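PDB 7AKC: phenolpthiocerol synthesis type-I polyketide synthase ppsA from Mycobacterium bovis, which probably takes part, within the PpsABCDE complex, in building the lipid core of phthiocerols and phenolphthiocerols from malonyl-CoA or methylmalonyl-CoA units, and is represented here by its acyltransferase domain. Local coordinates for residues L107-S112 against V268-A273; N176-T181 against I302-S307; I241-Y246 against A257-T262. All blocks are in the same frame, centred on the assembly; numbering follows the deposited sequence.

Interaction 1. Residues L107-S112 against V268-A273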
ATOM      1  N   LEU A 107       3.664 -14.067   7.713  1.00 43.43           N
ATOM      2  CA  LEU A 107       2.643 -13.050   7.643  1.00 41.16           C
ATOM      3  C   LEU A 107       2.968 -12.137   6.464  1.00 39.49           C
ATOM      4  O   LEU A 107       4.138 -11.955   6.097  1.00 39.75           O
ATOM      5  CB  LEU A 107       2.695 -12.225   8.931  1.00 40.88           C
ATOM      6  CG  LEU A 107       1.562 -11.244   9.138  1.00 41.23           C
ATOM      7  CD1 LEU A 107       0.479 -11.848   9.995  1.00 41.19           C
ATOM      8  CD2 LEU A 107       2.069  -9.967   9.794  1.00 42.66           C
ATOM      9  N   VAL A 108       1.928 -11.630   5.827  1.00 37.45           N
ATOM     10  CA  VAL A 108       2.123 -10.671   4.737  1.00 36.45           C
ATOM     11  C   VAL A 108       1.369  -9.377   5.012  1.00 34.70           C
ATOM     12  O   VAL A 108       0.322  -9.386   5.648  1.00 34.26           O
ATOM     13  CB  VAL A 108       1.804 -11.268   3.339  1.00 38.39           C
ATOM     14  CG1 VAL A 108       2.682 -12.480   3.035  1.00 39.72           C
ATOM     15  CG2 VAL A 108       0.335 -11.611   3.210  1.00 39.06           C
ATOM     16  N   ILE A 109       1.904  -8.242   4.507  1.00 33.03           N
ATOM     17  CA  ILE A 109       1.254  -6.947   4.602  1.00 31.01           C
ATOM     18  C   ILE A 109       1.396  -6.309   3.247  1.00 31.01           C
ATOM     19  O   ILE A 109       2.487  -6.217   2.712  1.00 31.61           O
ATOM     20  CB  ILE A 109       1.867  -6.061   5.711  1.00 30.20           C
ATOM     21  CG1 ILE A 109       1.643  -6.701   7.111  1.00 29.98           C
ATOM     22  CG2 ILE A 109       1.278  -4.670   5.646  1.00 29.42           C
ATOM     23  CD1 ILE A 109       2.324  -5.979   8.278  1.00 31.60           C
ATOM     24  N   GLY A 110       0.283  -5.915   2.675  1.00 30.81           N
ATOM     25  CA  GLY A 110       0.266  -5.243   1.381  1.00 30.41           C
ATOM     26  C   GLY A 110      -0.087  -3.787   1.612  1.00 29.56           C
ATOM     27  O   GLY A 110      -1.061  -3.485   2.294  1.00 29.82           O
ATOM     28  N   HIS A 111       0.687  -2.884   1.014  1.00 27.76           N
ATOM     29  CA  HIS A 111       0.560  -1.432   1.075  1.00 27.69           C
ATOM     30  C   HIS A 111      -0.124  -0.966  -0.214  1.00 29.34           C
ATOM     31  O   HIS A 111       0.344  -1.271  -1.320  1.00 30.12           O
ATOM     32  CB  HIS A 111       1.969  -0.856   1.189  1.00 27.15           C
ATOM     33  CG  HIS A 111       2.109   0.618   1.025  1.00 26.97           C
ATOM     34  ND1 HIS A 111       2.163   1.203  -0.247  1.00 28.98           N
ATOM     35  CD2 HIS A 111       2.361   1.571   1.952  1.00 28.65           C
ATOM     36  CE1 HIS A 111       2.380   2.497  -0.036  1.00 30.23           C
ATOM     37  NE2 HIS A 111       2.488   2.765   1.273  1.00 30.38           N
ATOM     38  N   SER A 112      -1.256  -0.243  -0.080  1.00 28.48           N
ATOM     39  CA  SER A 112      -1.987   0.298  -1.207  1.00 28.11           C
ATOM     40  C   SER A 112      -2.317  -0.809  -2.262  1.00 28.68           C
ATOM     41  O   SER A 112      -2.769  -1.889  -1.888  1.00 29.64           O
ATOM     42  CB  SER A 112      -1.228   1.514  -1.778  1.00 27.35           C
ATOM     43  OG  SER A 112      -1.861   2.083  -2.921  1.00 30.35           O
ATOM     44  N   VAL A 268      -4.628   4.090   3.383  1.00 21.53           N
ATOM     45  CA  VAL A 268      -3.783   2.879   3.548  1.00 21.54           C
ATOM     46  C   VAL A 268      -3.259   2.894   4.992  1.00 22.03           C
ATOM     47  O   VAL A 268      -2.461   3.787   5.348  1.00 21.89           O
ATOM     48  CB  VAL A 268      -2.598   2.935   2.581  1.00 22.39           C
ATOM     49  CG1 VAL A 268      -1.671   1.733   2.822  1.00 22.68           C
ATOM     50  CG2 VAL A 268      -3.068   3.011   1.121  1.00 23.75           C
ATOM     51  N   HIS A 269      -3.739   1.961   5.822  1.00 21.34           N
ATOM     52  CA  HIS A 269      -3.406   1.909   7.256  1.00 20.26           C
ATOM     53  C   HIS A 269      -2.098   1.161   7.470  1.00 21.14           C
ATOM     54  O   HIS A 269      -2.062   0.111   8.102  1.00 22.23           O
ATOM     55  CB  HIS A 269      -4.615   1.306   8.053  1.00 21.49           C
ATOM     56  CG  HIS A 269      -5.875   2.107   7.888  1.00 23.10           C
ATOM     57  ND1 HIS A 269      -6.731   1.927   6.804  1.00 24.77           N
ATOM     58  CD2 HIS A 269      -6.310   3.176   8.612  1.00 24.42           C
ATOM     59  CE1 HIS A 269      -7.687   2.845   6.937  1.00 26.22           C
ATOM     60  NE2 HIS A 269      -7.496   3.593   8.029  1.00 26.48           N
ATOM     61  N   PHE A 270      -1.025   1.645   6.831  1.00 21.47           N
ATOM     62  CA  PHE A 270       0.264   0.951   6.826  1.00 21.56           C
ATOM     63  C   PHE A 270       0.928   0.959   8.165  1.00 22.14           C
ATOM     64  O   PHE A 270       1.297  -0.105   8.690  1.00 23.23           O
ATOM     65  CB  PHE A 270       1.170   1.581   5.751  1.00 21.25           C
ATOM     66  CG  PHE A 270       2.470   0.835   5.578  1.00 22.72           C
ATOM     67  CD1 PHE A 270       2.486  -0.468   5.088  1.00 23.24           C
ATOM     68  CD2 PHE A 270       3.674   1.428   5.910  1.00 24.67           C
ATOM     69  CE1 PHE A 270       3.677  -1.157   4.928  1.00 25.66           C
ATOM     70  CE2 PHE A 270       4.865   0.712   5.820  1.00 26.98           C
ATOM     71  CZ  PHE A 270       4.867  -0.578   5.315  1.00 26.73           C
ATOM     72  N   GLN A 271       1.078   2.173   8.785  1.00 21.48           N
ATOM     73  CA  GLN A 271       1.657   2.222  10.128  1.00 22.67           C
ATOM     74  C   GLN A 271       0.933   1.263  11.130  1.00 23.31           C
ATOM     75  O   GLN A 271       1.561   0.538  11.892  1.00 24.19           O
ATOM     76  CB  GLN A 271       1.537   3.664  10.618  1.00 25.15           C
ATOM     77  CG  GLN A 271       1.945   3.796  12.085  1.00 24.93           C
ATOM     78  CD  GLN A 271       1.682   5.174  12.610  1.00 27.67           C
ATOM     79  OE1 GLN A 271       1.719   6.163  11.886  1.00 30.23           O
ATOM     80  NE2 GLN A 271       1.394   5.249  13.907  1.00 28.46           N
ATOM     81  N   GLN A 272      -0.389   1.265  11.085  1.00 23.03           N
ATOM     82  CA  GLN A 272      -1.200   0.463  11.994  1.00 21.94           C
ATOM     83  C   GLN A 272      -0.969  -1.015  11.763  1.00 23.19           C
ATOM     84  O   GLN A 272      -0.880  -1.756  12.738  1.00 23.83           O
ATOM     85  CB  GLN A 272      -2.704   0.797  11.823  1.00 22.43           C
ATOM     86  CG  GLN A 272      -3.102   2.263  12.145  1.00 22.68           C
ATOM     87  CD  GLN A 272      -2.944   3.224  10.975  1.00 24.70           C
ATOM     88  OE1 GLN A 272      -2.329   2.940   9.953  1.00 23.99           O
ATOM     89  NE2 GLN A 272      -3.553   4.387  11.106  1.00 28.48           N
ATOM     90  N   ALA A 273      -0.866  -1.463  10.484  1.00 22.50           N
ATOM     91  CA  ALA A 273      -0.611  -2.881  10.218  1.00 23.97           C
ATOM     92  C   ALA A 273       0.802  -3.287  10.670  1.00 24.57           C
ATOM     93  O   ALA A 273       0.975  -4.316  11.309  1.00 25.75           O
ATOM     94  CB  ALA A 273      -0.798  -3.182   8.724  1.00 23.76           C
TER
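His111 and Phe270 make the central contact here, a T-shaped pair in which the imidazole drives its edge into the face of the phenyl ring. The ring centroids lie 5.1 Å apart and the planes stand at 84°. CD2 does the touching: His111 CD2 sits 3.7 Å from Phe270 CG, above the phenyl plane but displaced toward its rim. Two residues before Phe270, Val268 splits its methyls. A chi1 of 176° sends Val268 CG1 out over one face of the same imidazole and to within 3.5 Å of Ser112 N, while Val268 CG2 goes to the serine side chain, 3.7 Å from Ser112 CB.

This end, around residues 111 and 112, is the tight one. Toward strand 107-110 the fit slackens. Ile109 CG2 stays 4.3 Å from Phe270 CE1 and 4.0 Å from Ala273 CB, although Ile109 CD1 closes to 3.7 Å on Ala273 O. All the touching residues are buried, so the contrast is one of closeness and not of solvent.

Gly110, Ser112 and Gly114 fit the GxSxG pattern of a nucleophile elbow, consistent with the acyltransferase fold, and Ser112 has the strained positive phi (53°) expected there. Ser112 OG is hydrogen-bonded to His214 NE2. No hydrogen bond crosses between the segments: the elbow is packed by Val268 from the loop leading into helix 270-278 and by Phe270 from its first turn, while the serine hydroxyl finds its polar partner in another part of the chain.

Interaction 2. Residues N176-T181 against I302-S307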
ATOM      1  N   ASN A 176       1.983   6.551   6.783  1.00 21.91           N
ATOM      2  CA  ASN A 176       3.317   5.953   6.633  1.00 23.79           C
ATOM      3  C   ASN A 176       3.930   5.533   7.933  1.00 25.21           C
ATOM      4  O   ASN A 176       4.353   4.405   8.106  1.00 26.08           O
ATOM      5  CB  ASN A 176       4.270   6.899   5.884  1.00 27.08           C
ATOM      6  CG  ASN A 176       4.450   6.515   4.464  1.00 35.29           C
ATOM      7  OD1 ASN A 176       3.604   5.863   3.872  1.00 38.46           O
ATOM      8  ND2 ASN A 176       5.545   6.941   3.860  1.00 36.00           N
ATOM      9  N   SER A 177       4.015   6.496   8.850  1.00 25.69           N
ATOM     10  CA  SER A 177       4.634   6.318  10.140  1.00 26.29           C
ATOM     11  C   SER A 177       4.160   7.522  10.989  1.00 26.58           C
ATOM     12  O   SER A 177       3.414   8.390  10.499  1.00 25.07           O
ATOM     13  CB  SER A 177       6.157   6.268   9.968  1.00 29.01           C
ATOM     14  OG  SER A 177       6.657   7.547   9.584  1.00 32.81           O
ATOM     15  N   PRO A 178       4.471   7.545  12.275  1.00 28.21           N
ATOM     16  CA  PRO A 178       3.921   8.598  13.139  1.00 29.68           C
ATOM     17  C   PRO A 178       4.144  10.024  12.679  1.00 29.36           C
ATOM     18  O   PRO A 178       3.261  10.835  12.859  1.00 28.95           O
ATOM     19  CB  PRO A 178       4.587   8.331  14.495  1.00 30.73           C
ATOM     20  CG  PRO A 178       4.801   6.822  14.462  1.00 32.17           C
ATOM     21  CD  PRO A 178       5.234   6.543  13.051  1.00 29.32           C
ATOM     22  N   ARG A 179       5.288  10.320  12.069  1.00 29.84           N
ATOM     23  CA  ARG A 179       5.627  11.680  11.657  1.00 30.78           C
ATOM     24  C   ARG A 179       5.634  11.876  10.137  1.00 29.52           C
ATOM     25  O   ARG A 179       6.189  12.869   9.667  1.00 29.56           O
ATOM     26  CB  ARG A 179       7.015  12.045  12.207  1.00 34.50           C
ATOM     27  CG  ARG A 179       7.103  11.876  13.704  1.00 40.38           C
ATOM     28  CD  ARG A 179       6.566  13.130  14.363  1.00 45.13           C
ATOM     29  N   GLN A 180       5.103  10.908   9.381  1.00 28.51           N
ATOM     30  CA  GLN A 180       5.091  10.984   7.919  1.00 29.39           C
ATOM     31  C   GLN A 180       3.724  10.558   7.440  1.00 27.69           C
ATOM     32  O   GLN A 180       3.314   9.411   7.678  1.00 28.54           O
ATOM     33  CB  GLN A 180       6.058   9.956   7.343  1.00 33.90           C
ATOM     34  CG  GLN A 180       7.519  10.302   7.383  1.00 42.32           C
ATOM     35  CD  GLN A 180       8.159   9.675   6.168  1.00 48.85           C
ATOM     36  OE1 GLN A 180       7.857   8.512   5.766  1.00 51.38           O
ATOM     37  NE2 GLN A 180       9.025  10.433   5.540  1.00 46.80           N
ATOM     38  N   THR A 181       3.067  11.426   6.656  1.00 25.33           N
ATOM     39  CA  THR A 181       1.727  11.118   6.185  1.00 24.11           C
ATOM     40  C   THR A 181       1.608  11.505   4.723  1.00 23.19           C
ATOM     41  O   THR A 181       2.122  12.552   4.336  1.00 22.92           O
ATOM     42  CB  THR A 181       0.729  11.965   7.044  1.00 25.13           C
ATOM     43  OG1 THR A 181       0.971  11.700   8.435  1.00 24.51           O
ATOM     44  CG2 THR A 181      -0.734  11.611   6.747  1.00 25.99           C
ATOM     45  N   ILE A 302      10.738   0.910  10.102  1.00 34.24           N
ATOM     46  CA  ILE A 302      11.567   1.149  11.276  1.00 35.61           C
ATOM     47  C   ILE A 302      11.028   2.288  12.115  1.00 33.50           C
ATOM     48  O   ILE A 302      10.988   2.167  13.335  1.00 34.13           O
ATOM     49  CB  ILE A 302      13.026   1.419  10.874  1.00 38.97           C
ATOM     50  CG1 ILE A 302      13.573   0.291  10.014  1.00 42.62           C
ATOM     51  CG2 ILE A 302      13.886   1.645  12.090  1.00 39.74           C
ATOM     52  CD1 ILE A 302      14.812   0.670   9.244  1.00 45.36           C
ATOM     53  N   ASP A 303      10.628   3.415  11.480  1.00 32.65           N
ATOM     54  CA  ASP A 303      10.106   4.552  12.224  1.00 31.87           C
ATOM     55  C   ASP A 303       8.855   4.147  13.017  1.00 30.47           C
ATOM     56  O   ASP A 303       8.782   4.439  14.203  1.00 30.71           O
ATOM     57  CB  ASP A 303       9.774   5.719  11.275  1.00 35.41           C
ATOM     58  CG  ASP A 303      10.997   6.396  10.654  1.00 43.38           C
ATOM     59  OD1 ASP A 303      12.116   6.191  11.167  1.00 44.52           O
ATOM     60  OD2 ASP A 303      10.823   7.147   9.652  1.00 47.77           O
ATOM     61  N   THR A 304       7.940   3.375  12.402  1.00 29.22           N
ATOM     62  CA  THR A 304       6.727   2.908  13.090  1.00 28.71           C
ATOM     63  C   THR A 304       7.077   1.996  14.290  1.00 29.80           C
ATOM     64  O   THR A 304       6.550   2.167  15.404  1.00 30.51           O
ATOM     65  CB  THR A 304       5.807   2.163  12.104  1.00 28.62           C
ATOM     66  OG1 THR A 304       5.269   3.149  11.235  1.00 27.86           O
ATOM     67  CG2 THR A 304       4.626   1.387  12.836  1.00 29.32           C
ATOM     68  N   LEU A 305       7.970   1.027  14.054  1.00 30.39           N
ATOM     69  CA  LEU A 305       8.307   0.044  15.083  1.00 31.76           C
ATOM     70  C   LEU A 305       9.105   0.617  16.222  1.00 34.08           C
ATOM     71  O   LEU A 305       8.930   0.191  17.364  1.00 34.39           O
ATOM     72  CB  LEU A 305       9.034  -1.137  14.466  1.00 31.95           C
ATOM     73  CG  LEU A 305       8.150  -1.954  13.516  1.00 33.53           C
ATOM     74  CD1 LEU A 305       8.951  -2.860  12.622  1.00 35.41           C
ATOM     75  CD2 LEU A 305       7.056  -2.700  14.246  1.00 33.15           C
ATOM     76  N   HIS A 306      10.023   1.549  15.925  1.00 35.41           N
ATOM     77  CA  HIS A 306      10.814   2.177  16.976  1.00 37.38           C
ATOM     78  C   HIS A 306       9.917   3.080  17.819  1.00 38.28           C
ATOM     79  O   HIS A 306      10.106   3.169  19.031  1.00 38.48           O
ATOM     80  CB  HIS A 306      12.017   2.965  16.383  1.00 39.07           C
ATOM     81  N   SER A 307       8.944   3.765  17.178  1.00 38.89           N
ATOM     82  CA  SER A 307       8.043   4.629  17.932  1.00 40.77           C
ATOM     83  C   SER A 307       7.123   3.794  18.860  1.00 42.80           C
ATOM     84  O   SER A 307       6.992   4.131  20.035  1.00 43.67           O
ATOM     85  CB  SER A 307       7.235   5.521  16.988  1.00 42.05           C
ATOM     86  OG  SER A 307       6.233   6.203  17.721  1.00 43.94           O
TER
HETATM   87  O   HOH W   1       5.061   2.068   8.883  1.00 45.31           O
HETATM   88  O   HOH W   2       8.746   7.077   8.014  1.00 40.47           O
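Pro178 and Thr304 cross at about a right angle, the proline ring coming in at the turn of a hairpin and the threonine standing on helix 298-308. Pro178 CD lies 3.8 Å from Thr304 OG1. One helical turn further along, Pro178 CG meets Ser307 OG at 3.6 Å, so adjacent ring carbons reach two successive turns of the helix. Ser307 has its OG anti to the backbone N (chi1 171°), which brings the hydroxyl out alongside the pyrrolidine.

Beside the proline, Ser177 lays both CA and CB against Thr304 OG1, with Ser177 CA 3.4 Å from that oxygen. Ser177 CB also rests 3.9 Å from Asp303 CB, so these two side chains meet at their roots. Their polar ends are joined through water: one molecule is held by Ser177 OG at 2.7 Å and donates to Asp303 OD2 at 2.6 Å, with a weaker bond to Gln180 OE1. A second water donates to Asn176 O and bonds Thr304 OG1, both at 2.6 Å. Thr304 OG1 also bonds the carbonyl of Ala300 in its own helix, and Asp303 OD1 is taken by Gln299.

Strands 171-177 and 180-184 are linked by a type I turn from Ser177 to Gln180, with Asn176 and Ser177 together opposing Gln180 as a classic beta bulge. In acyltransferases of this family, the antiparallel sheet belongs to the small ferredoxin-like subdomain and the helix to the large one, so the turn probably docks one upon the other.

Carbons of Pro178 and Ser177 lie against hydroxyl oxygens, and no direct hydrogen bond is clear, so the polar coupling of turn and helix depends on the two bridging waters.

Interaction 3. Residues I241-Y246 against A257-T262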
ATOM      1  N   ILE A 241      -2.364 -12.574   7.221  1.00 42.56           N
ATOM      2  CA  ILE A 241      -2.305 -11.321   6.501  1.00 39.75           C
ATOM      3  C   ILE A 241      -2.976 -10.249   7.337  1.00 37.20           C
ATOM      4  O   ILE A 241      -4.005 -10.507   7.985  1.00 38.19           O
ATOM      5  CB  ILE A 241      -2.967 -11.441   5.107  1.00 39.49           C
ATOM      6  CG1 ILE A 241      -2.964 -10.069   4.370  1.00 38.53           C
ATOM      7  CG2 ILE A 241      -4.364 -12.074   5.184  1.00 40.48           C
ATOM      8  CD1 ILE A 241      -3.140 -10.184   2.890  1.00 40.69           C
ATOM      9  N   ILE A 242      -2.314  -9.110   7.426  1.00 33.75           N
ATOM     10  CA  ILE A 242      -2.898  -7.943   8.048  1.00 32.56           C
ATOM     11  C   ILE A 242      -3.241  -7.000   6.913  1.00 31.81           C
ATOM     12  O   ILE A 242      -2.358  -6.592   6.135  1.00 32.08           O
ATOM     13  CB  ILE A 242      -2.027  -7.246   9.105  1.00 31.70           C
ATOM     14  CG1 ILE A 242      -1.554  -8.269  10.167  1.00 32.27           C
ATOM     15  CG2 ILE A 242      -2.797  -6.064   9.715  1.00 30.82           C
ATOM     16  CD1 ILE A 242      -0.669  -7.694  11.191  1.00 35.32           C
ATOM     17  N   SER A 243      -4.534  -6.725   6.734  1.00 30.79           N
ATOM     18  CA  SER A 243      -4.951  -5.777   5.693  1.00 27.82           C
ATOM     19  C   SER A 243      -4.632  -4.350   6.125  1.00 27.27           C
ATOM     20  O   SER A 243      -4.725  -4.014   7.299  1.00 27.52           O
ATOM     21  CB  SER A 243      -6.457  -5.890   5.486  1.00 27.80           C
ATOM     22  OG  SER A 243      -6.927  -4.987   4.500  1.00 28.74           O
ATOM     23  N   THR A 244      -4.313  -3.498   5.167  1.00 26.14           N
ATOM     24  CA  THR A 244      -4.125  -2.076   5.411  1.00 25.29           C
ATOM     25  C   THR A 244      -5.384  -1.291   4.964  1.00 24.55           C
ATOM     26  O   THR A 244      -5.394  -0.041   4.995  1.00 24.68           O
ATOM     27  CB  THR A 244      -2.884  -1.581   4.646  1.00 26.43           C
ATOM     28  OG1 THR A 244      -3.011  -1.847   3.225  1.00 26.16           O
ATOM     29  CG2 THR A 244      -1.558  -2.168   5.225  1.00 25.61           C
ATOM     30  N   THR A 245      -6.447  -1.978   4.578  1.00 24.63           N
ATOM     31  CA  THR A 245      -7.659  -1.359   4.093  1.00 25.12           C
ATOM     32  C   THR A 245      -8.530  -0.677   5.145  1.00 25.25           C
ATOM     33  O   THR A 245      -9.104   0.410   4.868  1.00 24.99           O
ATOM     34  CB  THR A 245      -8.474  -2.396   3.314  1.00 26.37           C
ATOM     35  OG1 THR A 245      -7.708  -2.776   2.155  1.00 26.75           O
ATOM     36  CG2 THR A 245      -9.849  -1.863   2.879  1.00 26.85           C
ATOM     37  N   TYR A 246      -8.638  -1.315   6.309  1.00 26.55           N
ATOM     38  CA  TYR A 246      -9.561  -0.840   7.360  1.00 28.13           C
ATOM     39  C   TYR A 246      -8.844  -0.287   8.592  1.00 28.02           C
ATOM     40  O   TYR A 246      -7.790  -0.789   8.971  1.00 26.86           O
ATOM     41  CB  TYR A 246     -10.479  -1.990   7.783  1.00 29.38           C
ATOM     42  CG  TYR A 246     -11.129  -2.724   6.643  1.00 32.61           C
ATOM     43  CD1 TYR A 246     -12.293  -2.246   6.068  1.00 33.30           C
ATOM     44  CD2 TYR A 246     -10.586  -3.893   6.141  1.00 34.79           C
ATOM     45  CE1 TYR A 246     -12.901  -2.908   5.020  1.00 35.71           C
ATOM     46  CE2 TYR A 246     -11.180  -4.565   5.089  1.00 37.02           C
ATOM     47  CZ  TYR A 246     -12.342  -4.071   4.527  1.00 37.99           C
ATOM     48  OH  TYR A 246     -12.941  -4.722   3.492  1.00 40.64           O
ATOM     49  N   ALA A 257     -14.829  -8.552  -4.270  1.00 54.08           N
ATOM     50  CA  ALA A 257     -15.049  -7.327  -5.048  1.00 53.76           C
ATOM     51  C   ALA A 257     -15.226  -6.097  -4.153  1.00 51.77           C
ATOM     52  O   ALA A 257     -14.604  -5.065  -4.424  1.00 51.84           O
ATOM     53  CB  ALA A 257     -16.258  -7.493  -5.964  1.00 56.38           C
ATOM     54  N   GLU A 258     -16.043  -6.213  -3.085  1.00 49.27           N
ATOM     55  CA  GLU A 258     -16.300  -5.141  -2.136  1.00 47.56           C
ATOM     56  C   GLU A 258     -15.004  -4.729  -1.454  1.00 45.07           C
ATOM     57  O   GLU A 258     -14.737  -3.523  -1.369  1.00 44.48           O
ATOM     58  CB  GLU A 258     -17.382  -5.527  -1.101  1.00 51.60           C
ATOM     59  CG  GLU A 258     -17.805  -4.345  -0.241  1.00 57.63           C
ATOM     60  CD  GLU A 258     -18.323  -3.131  -0.996  1.00 64.40           C
ATOM     61  OE1 GLU A 258     -19.504  -3.156  -1.411  1.00 67.94           O
ATOM     62  OE2 GLU A 258     -17.553  -2.157  -1.177  1.00 66.12           O
ATOM     63  N   HIS A 259     -14.176  -5.716  -1.035  1.00 42.64           N
ATOM     64  CA  HIS A 259     -12.870  -5.436  -0.454  1.00 41.01           C
ATOM     65  C   HIS A 259     -11.977  -4.638  -1.425  1.00 39.23           C
ATOM     66  O   HIS A 259     -11.376  -3.666  -0.989  1.00 37.52           O
ATOM     67  CB  HIS A 259     -12.137  -6.714  -0.031  1.00 41.25           C
ATOM     68  CG  HIS A 259     -10.819  -6.418   0.626  1.00 38.63           C
ATOM     69  ND1 HIS A 259     -10.752  -6.014   1.944  1.00 39.70           N
ATOM     70  CD2 HIS A 259      -9.571  -6.413   0.102  1.00 37.91           C
ATOM     71  CE1 HIS A 259      -9.468  -5.795   2.191  1.00 39.29           C
ATOM     72  NE2 HIS A 259      -8.722  -6.034   1.110  1.00 38.69           N
ATOM     73  N   TRP A 260     -11.861  -5.045  -2.703  1.00 39.42           N
ATOM     74  CA  TRP A 260     -10.990  -4.306  -3.643  1.00 40.47           C
ATOM     75  C   TRP A 260     -11.520  -2.921  -4.008  1.00 39.82           C
ATOM     76  O   TRP A 260     -10.727  -1.968  -4.086  1.00 40.00           O
ATOM     77  CB  TRP A 260     -10.659  -5.168  -4.885  1.00 41.84           C
ATOM     78  CG  TRP A 260     -10.016  -6.468  -4.484  1.00 42.67           C
ATOM     79  CD1 TRP A 260     -10.537  -7.725  -4.623  1.00 43.96           C
ATOM     80  CD2 TRP A 260      -8.796  -6.617  -3.737  1.00 42.81           C
ATOM     81  NE1 TRP A 260      -9.705  -8.653  -4.027  1.00 44.06           N
ATOM     82  CE2 TRP A 260      -8.630  -7.997  -3.474  1.00 43.37           C
ATOM     83  CE3 TRP A 260      -7.856  -5.711  -3.216  1.00 43.14           C
ATOM     84  CZ2 TRP A 260      -7.567  -8.482  -2.713  1.00 44.30           C
ATOM     85  CZ3 TRP A 260      -6.781  -6.203  -2.511  1.00 43.68           C
ATOM     86  CH2 TRP A 260      -6.656  -7.571  -2.247  1.00 44.06           C
ATOM     87  N   ALA A 261     -12.858  -2.764  -4.101  1.00 38.97           N
ATOM     88  CA  ALA A 261     -13.476  -1.439  -4.326  1.00 37.73           C
ATOM     89  C   ALA A 261     -13.220  -0.528  -3.114  1.00 35.58           C
ATOM     90  O   ALA A 261     -12.929   0.662  -3.274  1.00 35.06           O
ATOM     91  CB  ALA A 261     -14.980  -1.593  -4.541  1.00 39.15           C
ATOM     92  N   THR A 262     -13.282  -1.098  -1.900  1.00 33.88           N
ATOM     93  CA  THR A 262     -13.048  -0.328  -0.685  1.00 33.26           C
ATOM     94  C   THR A 262     -11.588   0.039  -0.523  1.00 30.96           C
ATOM     95  O   THR A 262     -11.261   1.172  -0.160  1.00 30.50           O
ATOM     96  CB  THR A 262     -13.583  -1.108   0.522  1.00 34.66           C
ATOM     97  OG1 THR A 262     -15.004  -1.198   0.427  1.00 38.06           O
ATOM     98  CG2 THR A 262     -13.174  -0.488   1.860  1.00 33.20           C
TER
HETATM   99  O   HOH W   3     -15.542  -3.830   2.530  1.00 53.01           O
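Tyr246 OH and His259 ND1 are joined by a hydrogen bond of 3.0 Å, whose proton cannot be assigned to one side. The phenol oxygen arrives at the edge of the imidazole, and the two rings meet rim to rim with their planes at 51°. His259 CG lies anti to the backbone N (chi1 -177°), carrying the imidazole out to Tyr246 and Ser243. Ser243 OG lies in the ring plane 3.5 Å from His259 CE1, and Thr245 OG1 is equally close to that carbon. The apolar part centres on Thr262 CG2, which meets Thr245 CG2 at 3.7 Å and the Tyr246 ring at CE1. Thr245 CG2 also sits over the centre of the Tyr246 ring, 3.6 Å above its plane.

Helix 257-265 is packed here against the loop leaving strand 240-242, the end strand of the acyltransferase domain's parallel sheet. Ser243 OG accepts from Thr245 N at 3.0 Å, forming an ST turn at Ser243-Thr245, just after that strand.

A shell further out, Glu115 gathers the polar ends. Its OE1 is hydrogen-bonded to His259 NE2, Ser243 OG and Thr245 OG1, and OE2 takes the backbone N of Thr244. The imidazole is thus tied at both nitrogens, while His259 CD2 lies over one face of the Trp260 indole. A water bound at 2.9 Å to Tyr246 OH also donates a weak bond to Thr262 OG1.

How the interactions relate
Interaction 1 lies between the other two: its centre is about 10 Å from that of interaction 3 and about 13 Å from that of interaction 2, which are themselves about 22 Å apart. Strands 107-110 and 240-242 neighbour each other in the parallel sheet, and helices 257-265 and 270-278 are consecutive. Both segments of interaction 3 fall between residues 112 and 268, which nests it within the chain loop closed by interaction 1. Gly110 O to Thr244 OG1 and His269 N to Thr244 O probably bond the two. Interactions 1 and 2 alternate along the chain and touch where Thr304 packs on helix 270-278. That helix therefore links the putative nucleophile elbow to the docked hairpin of the antiparallel sheet.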